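Local coordinates for protein bottromycin amidohydrolase (Streptomyces purpureus, PDB 6I5S) that acts as a zinc-containing, thiazoline-specific amidohydrolase, the gatekeeper enzyme of bottromycin biosynthesis, at residues E244-D247 against A248-D251; A275-R279 against T280-R284; A295-P298 against S299-P302; A307-D310 against A311-D315. All coordinates share one frame; numbering follows the deposited sequence.

Contact 1 (E244-D247 against A248-D251); sequences ERWD and ALAD
Across the first turns of helix 245-254, the amides of Ala248, Leu249, Ala250 and Asp251 bond back to the carbonyls of Glu244, Arg245, Trp246 and Asp247 in the i to i+4 pattern of an alpha-helix. The bond from Ala248 N to Glu244 O is 2.9 Å long, and the straightest of the four runs from Ala250 N to Trp246 O, with 167° at the hydrogen.

Trp246 and Leu249, three residues apart, form the side-chain contact of this helix start. The two lie side by side and point the same way. The indole turns back beside its own backbone N (chi1 -58°), while Leu249 carries CG anti to its N (chi1 177°), which sets the CD2 methyl against the benzo half of the indole, with CD2 3.7 Å from Trp246 CZ3. The methyl meets the ring obliquely, in plain apolar packing. CB of Arg245 lies over one face of the indole, near its rim. Outside the turn, Trp246 rests on Arg321 and Arg322, and Leu249 on Leu325, all of helix 316-338. Arg245 NE is bonded to Leu240 O, and Asp247 OD1 forms a salt bridge with Arg321.

CG of Asp251 stands beside its own backbone N and 3.2 Å from Asp247 O, while the bond to that oxygen comes from Asp251 N at 2.8 Å.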
# COMPACT_ATOMS: atom_id res chain seq x y z
N GLU A 244 -17.61 16.24 15.90
CA GLU A 244 -18.66 16.09 14.91
C GLU A 244 -18.36 15.03 13.87
O GLU A 244 -19.26 14.71 13.09
CB GLU A 244 -18.89 17.42 14.17
CG GLU A 244 -19.44 18.52 15.03
CD GLU A 244 -19.60 19.83 14.25
OE1 GLU A 244 -19.01 19.95 13.16
OE2 GLU A 244 -20.31 20.73 14.73
N ARG A 245 -17.13 14.48 13.83
CA ARG A 245 -16.69 13.68 12.69
C ARG A 245 -17.57 12.45 12.47
O ARG A 245 -17.92 12.13 11.34
CB ARG A 245 -15.24 13.23 12.86
CG ARG A 245 -14.28 14.37 12.84
CD ARG A 245 -12.85 13.94 13.01
NE ARG A 245 -11.97 15.10 13.12
CZ ARG A 245 -10.75 15.06 13.63
NH1 ARG A 245 -10.27 13.90 14.07
NH2 ARG A 245 -10.03 16.17 13.70
N TRP A 246 -17.83 11.70 13.53
CA TRP A 246 -18.47 10.40 13.35
C TRP A 246 -19.98 10.55 13.20
O TRP A 246 -20.60 9.77 12.47
CB TRP A 246 -18.05 9.46 14.50
CG TRP A 246 -16.48 9.34 14.49
CD1 TRP A 246 -15.59 9.98 15.32
CD2 TRP A 246 -15.67 8.59 13.57
NE1 TRP A 246 -14.31 9.67 14.98
CE2 TRP A 246 -14.33 8.83 13.90
CE3 TRP A 246 -15.96 7.75 12.50
CZ2 TRP A 246 -13.30 8.27 13.21
CZ3 TRP A 246 -14.94 7.19 11.82
CH2 TRP A 246 -13.62 7.46 12.16
N ASP A 247 -20.57 11.56 13.86
CA ASP A 247 -21.94 11.97 13.55
C ASP A 247 -22.09 12.35 12.07
O ASP A 247 -23.07 12.00 11.42
CB ASP A 247 -22.34 13.17 14.41
CG ASP A 247 -22.49 12.83 15.88
OD1 ASP A 247 -22.50 11.63 16.24
OD2 ASP A 247 -22.60 13.78 16.68
N ALA A 248 -21.14 13.10 11.53
CA ALA A 248 -21.19 13.48 10.13
C ALA A 248 -21.06 12.25 9.23
O ALA A 248 -21.74 12.14 8.20
CB ALA A 248 -20.05 14.48 9.82
N LEU A 249 -20.21 11.32 9.59
CA LEU A 249 -20.12 10.11 8.78
C LEU A 249 -21.41 9.31 8.91
O LEU A 249 -21.95 8.83 7.91
CB LEU A 249 -18.90 9.26 9.20
CG LEU A 249 -18.69 7.93 8.50
CD1 LEU A 249 -18.44 8.18 7.01
CD2 LEU A 249 -17.51 7.09 9.10
N ALA A 250 -21.94 9.16 10.14
CA ALA A 250 -23.22 8.49 10.31
C ALA A 250 -24.32 9.13 9.45
O ALA A 250 -25.10 8.42 8.82
CB ALA A 250 -23.63 8.51 11.78
N ASP A 251 -24.37 10.46 9.42
CA ASP A 251 -25.37 11.15 8.61
C ASP A 251 -25.17 10.86 7.12
O ASP A 251 -26.14 10.66 6.38
CB ASP A 251 -25.28 12.65 8.87
CG ASP A 251 -25.86 13.06 10.23
OD1 ASP A 251 -26.46 12.20 10.95
OD2 ASP A 251 -25.71 14.26 10.56

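Contact 2 (A275-R279 against T280-R284); sequences AWRAR and TGERR
Thr280 donates its hydroxyl proton to the carbonyl of Arg277, with OG1 2.7 Å from Arg277 O, and its backbone N reaches the same oxygen at 3.2 Å from above the carbonyl plane. OG1 sits between the backbone N and the carbonyl carbon (chi1 64°), where it also accepts from Glu282 N at 3.0 Å, an ST turn that links the last turn of helix 273-280 to the departing chain. Gly281, with its positive phi of 85°, makes the bend. A valine in place of Thr280 removes the hydroxyl that gives to Arg277 O and accepts from Glu282 N, and is likely to leave the turn after the helix less firmly set.

Glu282 then crosses the aliphatic part of Arg277, its OE1 3.4 Å from Arg277 CG and the carboxylate plane 69° from the guanidinium. The charged ends are joined through water 1, which donates to Glu282 OE2 and accepts weakly from Arg277 NH2. Direct pairing lies further out: Arg277 forms salt bridges with Glu366 and Asp327, and Glu282 OE1 bonds Thr286. These acidic partners and the water probably offset the cost of burying the positive charge of Arg277.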
# COMPACT_ATOMS: atom_id res chain seq x y z
N ALA A 275 -6.95 2.08 7.68
CA ALA A 275 -6.69 3.43 8.21
C ALA A 275 -7.94 4.08 8.81
O ALA A 275 -7.86 4.73 9.87
CB ALA A 275 -6.10 4.31 7.06
N TRP A 276 -9.08 3.98 8.14
CA TRP A 276 -10.36 4.36 8.77
C TRP A 276 -10.52 3.71 10.14
O TRP A 276 -10.88 4.37 11.12
CB TRP A 276 -11.51 3.95 7.87
CG TRP A 276 -11.93 4.88 6.77
CD1 TRP A 276 -11.68 4.73 5.42
CD2 TRP A 276 -12.70 6.07 6.91
NE1 TRP A 276 -12.28 5.74 4.71
CE2 TRP A 276 -12.93 6.58 5.59
CE3 TRP A 276 -13.28 6.73 8.01
CZ2 TRP A 276 -13.68 7.73 5.35
CZ3 TRP A 276 -14.05 7.87 7.76
CH2 TRP A 276 -14.22 8.37 6.44
N ARG A 277 -10.30 2.40 10.21
CA ARG A 277 -10.44 1.65 11.46
C ARG A 277 -9.52 2.22 12.53
O ARG A 277 -9.91 2.44 13.66
CB ARG A 277 -10.10 0.18 11.18
CG ARG A 277 -10.21 -0.81 12.37
CD ARG A 277 -11.69 -1.18 12.66
NE ARG A 277 -12.26 -1.84 11.50
CZ ARG A 277 -13.58 -2.09 11.39
NH1 ARG A 277 -14.06 -2.66 10.31
NH2 ARG A 277 -14.41 -1.73 12.35
N ALA A 278 -8.25 2.46 12.18
CA ALA A 278 -7.34 3.01 13.18
C ALA A 278 -7.72 4.40 13.64
O ALA A 278 -7.53 4.73 14.81
CB ALA A 278 -5.90 2.98 12.61
N ARG A 279 -8.31 5.24 12.77
CA ARG A 279 -8.70 6.59 13.17
C ARG A 279 -9.86 6.62 14.17
O ARG A 279 -10.08 7.65 14.82
CB ARG A 279 -9.07 7.44 11.93
CG ARG A 279 -7.90 7.70 10.97
CD ARG A 279 -8.35 8.30 9.61
NE ARG A 279 -7.36 8.16 8.52
CZ ARG A 279 -7.64 8.11 7.21
NH1 ARG A 279 -8.90 8.17 6.76
NH2 ARG A 279 -6.67 7.95 6.34
N THR A 280 -10.64 5.53 14.26
CA THR A 280 -11.81 5.52 15.15
C THR A 280 -11.41 5.51 16.61
O THR A 280 -12.19 5.94 17.46
CB THR A 280 -12.69 4.30 14.94
OG1 THR A 280 -11.97 3.11 15.28
CG2 THR A 280 -13.29 4.23 13.55
N GLY A 281 -10.22 5.00 16.91
CA GLY A 281 -9.84 4.77 18.29
C GLY A 281 -10.32 3.45 18.86
O GLY A 281 -10.08 3.18 20.04
N GLU A 282 -10.96 2.61 18.05
CA GLU A 282 -11.34 1.26 18.46
C GLU A 282 -10.09 0.41 18.69
O GLU A 282 -8.98 0.71 18.19
CB GLU A 282 -12.22 0.56 17.41
CG GLU A 282 -11.47 0.27 16.08
CD GLU A 282 -10.78 -1.10 16.02
OE1 GLU A 282 -9.57 -1.18 15.66
OE2 GLU A 282 -11.45 -2.11 16.33
N ARG A 283 -10.27 -0.67 19.42
CA ARG A 283 -9.14 -1.50 19.79
C ARG A 283 -9.23 -2.93 19.26
O ARG A 283 -8.22 -3.64 19.25
CB ARG A 283 -9.00 -1.51 21.32
CG ARG A 283 -8.93 -0.10 21.90
CD ARG A 283 -8.92 -0.08 23.45
NE ARG A 283 -7.61 -0.42 23.97
CZ ARG A 283 -7.25 -0.29 25.24
NH1 ARG A 283 -6.02 -0.64 25.60
NH2 ARG A 283 -8.11 0.18 26.12
N ARG A 284 -10.40 -3.36 18.80
CA ARG A 284 -10.58 -4.76 18.41
C ARG A 284 -9.64 -5.16 17.27
O ARG A 284 -8.98 -6.21 17.33
CB ARG A 284 -12.04 -5.01 18.03
CG ARG A 284 -12.28 -6.37 17.45
CD ARG A 284 -13.77 -6.78 17.38
NE ARG A 284 -13.86 -8.22 17.53
CZ ARG A 284 -14.15 -8.85 18.66
NH1 ARG A 284 -14.47 -8.17 19.76
NH2 ARG A 284 -14.16 -10.17 18.69
O HOH W 1 -13.99 -2.00 15.21

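Contact 3 (A295-P298 against S299-P302); sequences AATP and SRRP
Arg301 bends sharply at chi3 (-88°) to bring its guanidinium back to the carbonyl of Ala296, while Thr297 and Ser299 both place their hydroxyls between backbone N and carbonyl carbon (chi1 66° and 59°), so that the two oxygens turn to a common water. Arg301 NH2 is 2.6 Å from Ala296 O and approaches it almost in line with the C=O bond, although the oxygen lies tilted from the guanidinium plane. NE adds a weak second bond to this oxygen and another weak one to Leu293 O. Pro298 CA stands 4.3 Å above the guanidinium plane, over its centre.

This is the link between helices 290-295 and 301-313, a surface turn in which the chain leaves one helix and enters the next. Thr297 O accepts Arg300 N at 2.9 Å, and Arg301 N adds weak bonds to Thr297 O and Pro298 O. A leucine in place of Arg301 would leave Ala296 O without its side-chain donors and is likely to let the loop before the helix move more freely.

On another flank Arg300, extended from CG to NE, crosses Thr297 obliquely: its CD passes 3.5 Å from Thr297 OG1, and Thr297 CG2 lies 3.7 Å from Arg300 NH1. That NH1 forms a salt bridge with Asp102. Water 2 bonds Thr297 OG1 and Ser299 OG, each at 2.7 Å, and sits over the centre of one face of the Arg300 guanidinium.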
# COMPACT_ATOMS: atom_id res chain seq x y z
N ALA A 295 7.52 -0.12 18.60
CA ALA A 295 7.94 -0.50 17.26
C ALA A 295 7.90 0.67 16.28
O ALA A 295 8.57 0.61 15.24
CB ALA A 295 7.08 -1.64 16.75
N ALA A 296 7.20 1.73 16.65
CA ALA A 296 7.11 2.92 15.82
C ALA A 296 8.46 3.61 15.76
O ALA A 296 9.24 3.58 16.71
CB ALA A 296 6.08 3.91 16.39
N THR A 297 8.72 4.26 14.64
CA THR A 297 9.95 5.01 14.47
C THR A 297 9.95 6.23 15.39
O THR A 297 8.90 6.78 15.73
CB THR A 297 10.10 5.46 13.03
OG1 THR A 297 9.07 6.39 12.73
CG2 THR A 297 10.03 4.26 12.05
N PRO A 298 11.13 6.72 15.76
CA PRO A 298 11.17 7.82 16.74
C PRO A 298 10.38 9.04 16.30
O PRO A 298 9.71 9.67 17.14
CB PRO A 298 12.67 8.10 16.87
CG PRO A 298 13.33 6.85 16.40
CD PRO A 298 12.49 6.31 15.34
N SER A 299 10.38 9.36 15.00
CA SER A 299 9.66 10.54 14.53
C SER A 299 8.15 10.38 14.65
O SER A 299 7.44 11.37 14.76
CB SER A 299 10.03 10.83 13.08
OG SER A 299 9.72 9.73 12.26
N ARG A 300 7.64 9.15 14.58
CA ARG A 300 6.22 8.91 14.66
C ARG A 300 5.70 8.76 16.08
O ARG A 300 4.50 8.92 16.28
CB ARG A 300 5.85 7.65 13.89
CG ARG A 300 5.82 7.84 12.40
CD ARG A 300 5.74 6.49 11.75
NE ARG A 300 5.76 6.62 10.32
CZ ARG A 300 6.33 5.75 9.50
NH1 ARG A 300 6.96 4.67 9.97
NH2 ARG A 300 6.29 6.01 8.21
N ARG A 301 6.56 8.45 17.05
CA ARG A 301 6.07 8.04 18.36
C ARG A 301 5.22 9.11 19.03
O ARG A 301 4.24 8.75 19.69
CB ARG A 301 7.27 7.63 19.23
CG ARG A 301 7.05 6.44 20.13
CD ARG A 301 8.42 5.92 20.64
NE ARG A 301 9.04 4.94 19.73
CZ ARG A 301 10.34 4.70 19.65
NH1 ARG A 301 11.20 5.40 20.39
NH2 ARG A 301 10.80 3.78 18.80
N PRO A 302 5.52 10.42 18.91
CA PRO A 302 4.64 11.41 19.59
C PRO A 302 3.21 11.39 19.07
O PRO A 302 2.28 11.35 19.88
CB PRO A 302 5.36 12.74 19.32
CG PRO A 302 6.80 12.34 19.11
CD PRO A 302 6.72 11.04 18.35
O HOH W 2 9.64 7.69 10.45

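Contact 4 (A307-D310 against A311-D315); sequences AARD and ALRLD
Arg309 and Arg313, one helical turn apart on an exposed face, run side by side and point the same way, but their guanidinium planes are turned 61° against each other. Their contact is between an aliphatic carbon and a flat group: CD of Arg309 lies over one face of the Arg313 guanidinium, 3.8 Å from NH2 of Arg313 and 3.9 Å from its NE. The charged ends come near as well, with Arg309 NH1 4.1 Å from Arg313 NH2, a spacing of like charges that probably costs some energy. Each of the two side chains also touches a neighbouring molecule of the crystal, so the lattice may share in setting their pose.

Torsions explain how the pair meets. Arg309 puts CG anti to its backbone N (chi1 -173°) and then bends at chi2 and chi3, which swings CD toward the following turn. Arg313 bends at chi2 (-78°), and its CG packs 3.1 Å from Arg309 O. Leu312 CD2 also approaches Arg309 CD, at 4.2 Å.

Beneath these side chains the backbone keeps helical bonds, with Arg313 N 3.0 Å from Arg309 O. On the helix, Ala307 meets Pro352 and Ala308 meets Phe353; just past its end Leu314 packs on Ala319 and Arg322 of helix 316-338. Leu314 leaves helical geometry, and Asp315 caps the next helix through weak bonds to Ala317 N and Glu318 N: a helix end running directly into an N-cap.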
# COMPACT_ATOMS: atom_id res chain seq x y z
N ALA A 307 -2.48 9.45 19.78
CA ALA A 307 -3.61 8.65 19.33
C ALA A 307 -3.93 7.55 20.34
O ALA A 307 -5.10 7.23 20.55
CB ALA A 307 -3.31 8.05 17.96
N ALA A 308 -2.91 6.97 20.96
CA ALA A 308 -3.13 5.98 22.01
C ALA A 308 -3.91 6.56 23.17
O ALA A 308 -4.75 5.88 23.77
CB ALA A 308 -1.79 5.42 22.49
N ARG A 309 -3.63 7.81 23.54
CA ARG A 309 -4.38 8.49 24.59
C ARG A 309 -5.84 8.65 24.19
O ARG A 309 -6.75 8.44 25.01
CB ARG A 309 -3.75 9.85 24.86
CG ARG A 309 -4.36 10.58 26.06
CD ARG A 309 -4.20 9.82 27.39
NE ARG A 309 -2.82 9.45 27.68
CZ ARG A 309 -1.92 10.22 28.29
NH1 ARG A 309 -2.24 11.45 28.72
NH2 ARG A 309 -0.67 9.78 28.47
N ASP A 310 -6.09 9.01 22.92
CA ASP A 310 -7.47 9.09 22.46
C ASP A 310 -8.14 7.73 22.59
O ASP A 310 -9.29 7.63 23.03
CB ASP A 310 -7.57 9.55 21.00
CG ASP A 310 -7.57 11.07 20.84
OD1 ASP A 310 -7.99 11.79 21.75
OD2 ASP A 310 -7.17 11.56 19.74
N ALA A 311 -7.44 6.65 22.21
CA ALA A 311 -8.07 5.34 22.30
C ALA A 311 -8.35 4.97 23.75
O ALA A 311 -9.41 4.39 24.08
CB ALA A 311 -7.19 4.29 21.64
N LEU A 312 -7.41 5.27 24.64
CA LEU A 312 -7.63 4.98 26.06
C LEU A 312 -8.86 5.70 26.61
O LEU A 312 -9.58 5.16 27.46
CB LEU A 312 -6.39 5.37 26.85
CG LEU A 312 -6.47 5.32 28.36
CD1 LEU A 312 -6.43 3.87 28.81
CD2 LEU A 312 -5.34 6.14 28.98
N ARG A 313 -9.07 6.93 26.20
CA ARG A 313 -10.14 7.76 26.73
C ARG A 313 -11.50 7.43 26.12
O ARG A 313 -12.51 7.81 26.69
CB ARG A 313 -9.84 9.25 26.51
CG ARG A 313 -8.54 9.73 27.15
CD ARG A 313 -8.70 9.96 28.61
NE ARG A 313 -7.52 10.59 29.20
CZ ARG A 313 -6.85 10.12 30.25
NH1 ARG A 313 -7.23 9.01 30.86
NH2 ARG A 313 -5.79 10.79 30.69
N LEU A 314 -11.53 6.72 25.01
CA LEU A 314 -12.78 6.54 24.27
C LEU A 314 -13.74 5.60 25.00
O LEU A 314 -13.39 4.45 25.34
CB LEU A 314 -12.48 6.00 22.88
CG LEU A 314 -13.62 5.93 21.87
CD1 LEU A 314 -14.27 7.31 21.68
CD2 LEU A 314 -13.11 5.39 20.55
N ASP A 315 -14.96 6.05 25.20
CA ASP A 315 -15.98 5.18 25.77
C ASP A 315 -16.18 3.95 24.89
O ASP A 315 -16.35 4.08 23.66
CB ASP A 315 -17.28 5.96 25.93
CG ASP A 315 -18.49 5.05 26.15
OD1 ASP A 315 -18.42 4.12 26.98
OD2 ASP A 315 -19.52 5.28 25.50

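Along the chain the four contacts follow in series; each is a local contact within a helix, at its end or in the loop before it, and none encloses or crosses another. Contact 1 comes first, at the start of helix 245-254, and meets contact 2 through Trp246 CH2 on Thr280 CG2, joining that helix to helix 273-280. Contact 3 spans the loop between helices 290-295 and 301-313. Contact 4, at the far end of helix 301-313, returns to contact 2, where Thr280 O meets Leu314 CD2 and Gly281 O meets Ala311 CB. Contact 3 touches none of the others; its centre lies about 18 Å from that of contact 4. Helix 316-338 lies against contacts 1, 2 and 4.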